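Local coordinates for possible galactose mutarotase (Streptomyces platensis subsp. rosaceus, PDB 4RNL), which is of unproven function but is probably an aldose 1-epimerase that interconverts the alpha and beta anomers of galactose or a related sugar, at residues R24-R37 / Q46-G58. Residues are numbered along the deposited sequence; the frame is centred on the assembly and turned at random.
Sequences RWTLESGPAGLRVR and QTVEAPDRDGMRG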
# COMPACT_ATOMS: atom_id res chain seq x y z
N ARG A 24 6.81 -3.32 17.61
CA ARG A 24 5.49 -2.83 17.19
C ARG A 24 5.24 -1.44 17.78
O ARG A 24 5.34 -1.25 18.99
CB ARG A 24 4.37 -3.79 17.60
CG ARG A 24 2.98 -3.31 17.15
CD ARG A 24 1.92 -4.40 17.24
NE ARG A 24 1.66 -4.80 18.63
CZ ARG A 24 0.67 -5.61 18.99
NH1 ARG A 24 -0.14 -6.12 18.08
NH2 ARG A 24 0.50 -5.92 20.27
N TRP A 25 4.94 -0.47 16.92
CA TRP A 25 4.66 0.89 17.37
C TRP A 25 3.16 1.11 17.36
O TRP A 25 2.48 0.78 16.38
CB TRP A 25 5.35 1.89 16.45
CG TRP A 25 6.84 1.92 16.63
CD1 TRP A 25 7.75 1.00 16.17
CD2 TRP A 25 7.60 2.92 17.32
NE1 TRP A 25 9.03 1.37 16.53
CE2 TRP A 25 8.96 2.54 17.24
CE3 TRP A 25 7.27 4.09 18.01
CZ2 TRP A 25 9.98 3.30 17.82
CZ3 TRP A 25 8.28 4.84 18.58
CH2 TRP A 25 9.62 4.44 18.48
N THR A 26 2.64 1.66 18.45
CA THR A 26 1.20 1.91 18.56
C THR A 26 0.93 3.40 18.55
O THR A 26 1.49 4.14 19.36
CB THR A 26 0.61 1.30 19.84
OG1 THR A 26 0.78 -0.12 19.82
CG2 THR A 26 -0.88 1.61 19.93
N LEU A 27 0.10 3.83 17.61
CA LEU A 27 -0.33 5.22 17.53
C LEU A 27 -1.79 5.25 17.95
O LEU A 27 -2.62 4.54 17.37
CB LEU A 27 -0.19 5.73 16.08
CG LEU A 27 1.19 6.13 15.54
CD1 LEU A 27 2.25 5.08 15.79
CD2 LEU A 27 1.11 6.42 14.06
N GLU A 28 -2.11 6.06 18.96
CA GLU A 28 -3.46 6.08 19.52
C GLU A 28 -3.98 7.51 19.65
O GLU A 28 -3.35 8.32 20.32
CB GLU A 28 -3.46 5.42 20.90
CG GLU A 28 -4.71 5.66 21.72
CD GLU A 28 -5.88 4.84 21.23
OE1 GLU A 28 -5.90 3.62 21.50
OE2 GLU A 28 -6.79 5.42 20.60
N SER A 29 -5.11 7.81 19.02
CA SER A 29 -5.70 9.15 19.13
C SER A 29 -7.05 9.17 19.84
O SER A 29 -7.79 10.15 19.74
CB SER A 29 -5.78 9.85 17.76
OG SER A 29 -6.54 9.12 16.81
N GLY A 30 -7.37 8.10 20.56
CA GLY A 30 -8.54 8.10 21.43
C GLY A 30 -9.76 7.42 20.82
O GLY A 30 -9.73 7.03 19.65
N PRO A 31 -10.83 7.28 21.60
CA PRO A 31 -12.02 6.55 21.12
C PRO A 31 -12.67 7.17 19.89
O PRO A 31 -13.22 6.45 19.06
CB PRO A 31 -12.97 6.56 22.34
CG PRO A 31 -12.41 7.60 23.27
CD PRO A 31 -10.94 7.64 23.03
N ALA A 32 -12.60 8.49 19.75
CA ALA A 32 -13.18 9.16 18.59
C ALA A 32 -12.19 9.18 17.43
O ALA A 32 -12.53 9.63 16.32
CB ALA A 32 -13.63 10.57 18.94
N GLY A 33 -10.97 8.72 17.68
CA GLY A 33 -9.94 8.69 16.67
C GLY A 33 -9.60 7.28 16.24
O GLY A 33 -10.50 6.44 16.06
N LEU A 34 -8.32 7.00 16.08
CA LEU A 34 -7.87 5.72 15.58
C LEU A 34 -6.87 5.09 16.51
O LEU A 34 -6.24 5.77 17.32
CB LEU A 34 -7.17 5.89 14.23
CG LEU A 34 -7.88 6.53 13.04
CD1 LEU A 34 -6.99 6.38 11.83
CD2 LEU A 34 -9.22 5.87 12.82
N ARG A 35 -6.70 3.78 16.37
CA ARG A 35 -5.50 3.12 16.86
C ARG A 35 -4.89 2.44 15.64
O ARG A 35 -5.57 1.70 14.91
CB ARG A 35 -5.78 2.12 17.99
CG ARG A 35 -4.50 1.44 18.50
CD ARG A 35 -4.69 0.77 19.85
NE ARG A 35 -5.76 -0.21 19.83
CZ ARG A 35 -6.38 -0.65 20.93
NH1 ARG A 35 -6.02 -0.19 22.12
NH2 ARG A 35 -7.36 -1.55 20.82
N VAL A 36 -3.62 2.73 15.40
CA VAL A 36 -2.88 2.13 14.30
C VAL A 36 -1.63 1.51 14.88
O VAL A 36 -0.94 2.14 15.69
CB VAL A 36 -2.50 3.20 13.25
CG1 VAL A 36 -1.61 2.59 12.16
CG2 VAL A 36 -3.76 3.83 12.63
N ARG A 37 -1.33 0.28 14.49
CA ARG A 37 -0.08 -0.35 14.93
C ARG A 37 0.80 -0.63 13.72
O ARG A 37 0.31 -1.14 12.70
CB ARG A 37 -0.37 -1.63 15.70
CG ARG A 37 -1.23 -1.43 16.94
CD ARG A 37 -1.34 -2.71 17.75
NE ARG A 37 -2.20 -2.53 18.92
CZ ARG A 37 -3.41 -3.05 19.05
NH1 ARG A 37 -3.91 -3.81 18.07
NH2 ARG A 37 -4.13 -2.83 20.14
N GLN A 46 -0.08 -3.30 10.92
CA GLN A 46 -0.64 -4.54 11.44
C GLN A 46 -2.12 -4.42 11.75
O GLN A 46 -2.90 -5.33 11.46
CB GLN A 46 0.10 -4.97 12.71
CG GLN A 46 -0.24 -6.39 13.12
CD GLN A 46 -0.60 -6.49 14.57
OE1 GLN A 46 -0.41 -5.55 15.33
NE2 GLN A 46 -1.13 -7.64 14.97
N THR A 47 -2.51 -3.30 12.35
CA THR A 47 -3.92 -3.06 12.64
C THR A 47 -4.32 -1.59 12.47
O THR A 47 -3.51 -0.68 12.65
CB THR A 47 -4.32 -3.52 14.06
OG1 THR A 47 -3.40 -2.98 15.01
CG2 THR A 47 -4.34 -5.04 14.19
N VAL A 48 -5.59 -1.40 12.11
CA VAL A 48 -6.21 -0.08 12.01
C VAL A 48 -7.58 -0.21 12.66
O VAL A 48 -8.40 -1.04 12.25
CB VAL A 48 -6.39 0.35 10.53
CG1 VAL A 48 -7.19 1.63 10.45
CG2 VAL A 48 -5.03 0.53 9.85
N GLU A 49 -7.83 0.58 13.70
CA GLU A 49 -9.11 0.53 14.41
C GLU A 49 -9.79 1.89 14.37
O GLU A 49 -9.15 2.91 14.63
CB GLU A 49 -8.89 0.10 15.86
CG GLU A 49 -8.44 -1.36 15.98
CD GLU A 49 -7.82 -1.67 17.33
OE1 GLU A 49 -8.52 -2.22 18.19
OE2 GLU A 49 -6.62 -1.36 17.52
N ALA A 50 -11.08 1.89 14.07
CA ALA A 50 -11.85 3.11 13.86
C ALA A 50 -13.29 2.88 14.30
O ALA A 50 -13.79 1.75 14.21
CB ALA A 50 -11.82 3.50 12.38
N PRO A 51 -13.97 3.94 14.76
CA PRO A 51 -15.35 3.77 15.23
C PRO A 51 -16.38 3.63 14.11
O PRO A 51 -16.19 4.20 13.02
CB PRO A 51 -15.61 5.06 16.02
CG PRO A 51 -14.73 6.08 15.36
CD PRO A 51 -13.49 5.33 14.92
N ASP A 52 -17.44 2.86 14.37
CA ASP A 52 -18.58 2.79 13.45
C ASP A 52 -19.54 3.94 13.77
O ASP A 52 -19.23 4.78 14.63
CB ASP A 52 -19.28 1.42 13.52
CG ASP A 52 -19.94 1.12 14.88
OD1 ASP A 52 -20.12 2.04 15.71
OD2 ASP A 52 -20.30 -0.05 15.11
N ARG A 53 -20.69 3.98 13.11
CA ARG A 53 -21.63 5.09 13.32
C ARG A 53 -22.20 5.15 14.74
O ARG A 53 -22.72 6.19 15.15
CB ARG A 53 -22.76 5.08 12.28
CG ARG A 53 -23.68 3.87 12.34
CD ARG A 53 -24.97 4.11 11.55
NE ARG A 53 -24.74 4.27 10.11
CZ ARG A 53 -24.71 3.27 9.24
NH1 ARG A 53 -24.51 3.50 7.95
NH2 ARG A 53 -24.88 2.02 9.66
N ASP A 54 -22.13 4.05 15.48
CA ASP A 54 -22.57 4.04 16.88
C ASP A 54 -21.41 4.37 17.83
O ASP A 54 -21.58 4.41 19.05
CB ASP A 54 -23.18 2.69 17.26
CG ASP A 54 -24.41 2.35 16.45
OD1 ASP A 54 -25.13 3.28 16.04
OD2 ASP A 54 -24.66 1.14 16.22
N GLY A 55 -20.24 4.60 17.25
CA GLY A 55 -19.07 4.96 18.02
C GLY A 55 -18.24 3.78 18.48
O GLY A 55 -17.29 3.94 19.24
N MSE A 56 -18.59 2.58 18.01
CA MSE A 56 -17.89 1.37 18.46
C MSE A 56 -16.62 1.08 17.66
O MSE A 56 -16.64 0.99 16.44
CB MSE A 56 -18.82 0.15 18.40
CG MSE A 56 -18.16 -1.14 18.89
SE MSE A 56 -17.75 -1.15 20.81
CE MSE A 56 -16.82 -2.86 20.92
N ARG A 57 -15.51 0.94 18.37
CA ARG A 57 -14.23 0.67 17.72
C ARG A 57 -14.20 -0.74 17.11
O ARG A 57 -14.72 -1.69 17.69
CB ARG A 57 -13.09 0.84 18.73
CG ARG A 57 -11.71 0.52 18.20
CD ARG A 57 -10.63 0.97 19.19
NE ARG A 57 -10.27 2.38 19.02
CZ ARG A 57 -9.22 2.97 19.59
NH1 ARG A 57 -8.41 2.27 20.38
NH2 ARG A 57 -8.97 4.25 19.36
N GLY A 58 -13.61 -0.87 15.92
CA GLY A 58 -13.45 -2.17 15.29
C GLY A 58 -12.19 -2.22 14.45
O GLY A 58 -11.77 -1.20 13.90
O HOH W 1 -11.54 4.37 17.59
O HOH W 2 -14.22 4.10 19.53
O HOH W 3 -4.85 -0.93 15.74
O HOH W 4 -6.82 -5.22 17.83
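Arg35 and Glu49 face each other as an antiparallel hydrogen-bonded pair in the beta hairpin of strands 35-39 and 45-51, within a five-stranded antiparallel meander. Their side chains run alongside and point the same way: Arg35 NE meets Glu49 OE2 at 2.7 Å, nearly straight (174°) but from above the carboxylate plane, while Arg35 NH2 reaches Glu49 OE1 at 3.0 Å, a side-on grip by two nitrogens. Arg57, at the start of the edge strand 57-59, reaches across strands 45-51 and 35-39 and grips Glu28 end-on; NH1 to OE1 (3.1 Å) and NH2 to OE2 (2.8 Å) both use syn lone pairs, with the two planes only 7° apart. Glu28 OE2 also accepts from Gly30 N, which ties the carboxylate to the turn 30-33. The Arg35 guanidinium lies between two like charges, Arg57 NH1 over the centre of one face and Arg37 NH2 over the opposite face, offset toward the rim; Glu28 and Glu49 probably offset this crowding. A leucine in place of Arg35 would probably leave Glu49 without its two-nitrogen partner and freer to turn. At the other end Gln46 and Thr47 both face Arg37, a classic beta bulge, and Gln46 NE2 is held by Phe64 O. On the face that carries Val36 and Val48, Leu158 packs against Leu34, whose CD2 lies 3.5 Å from Ala50 CB.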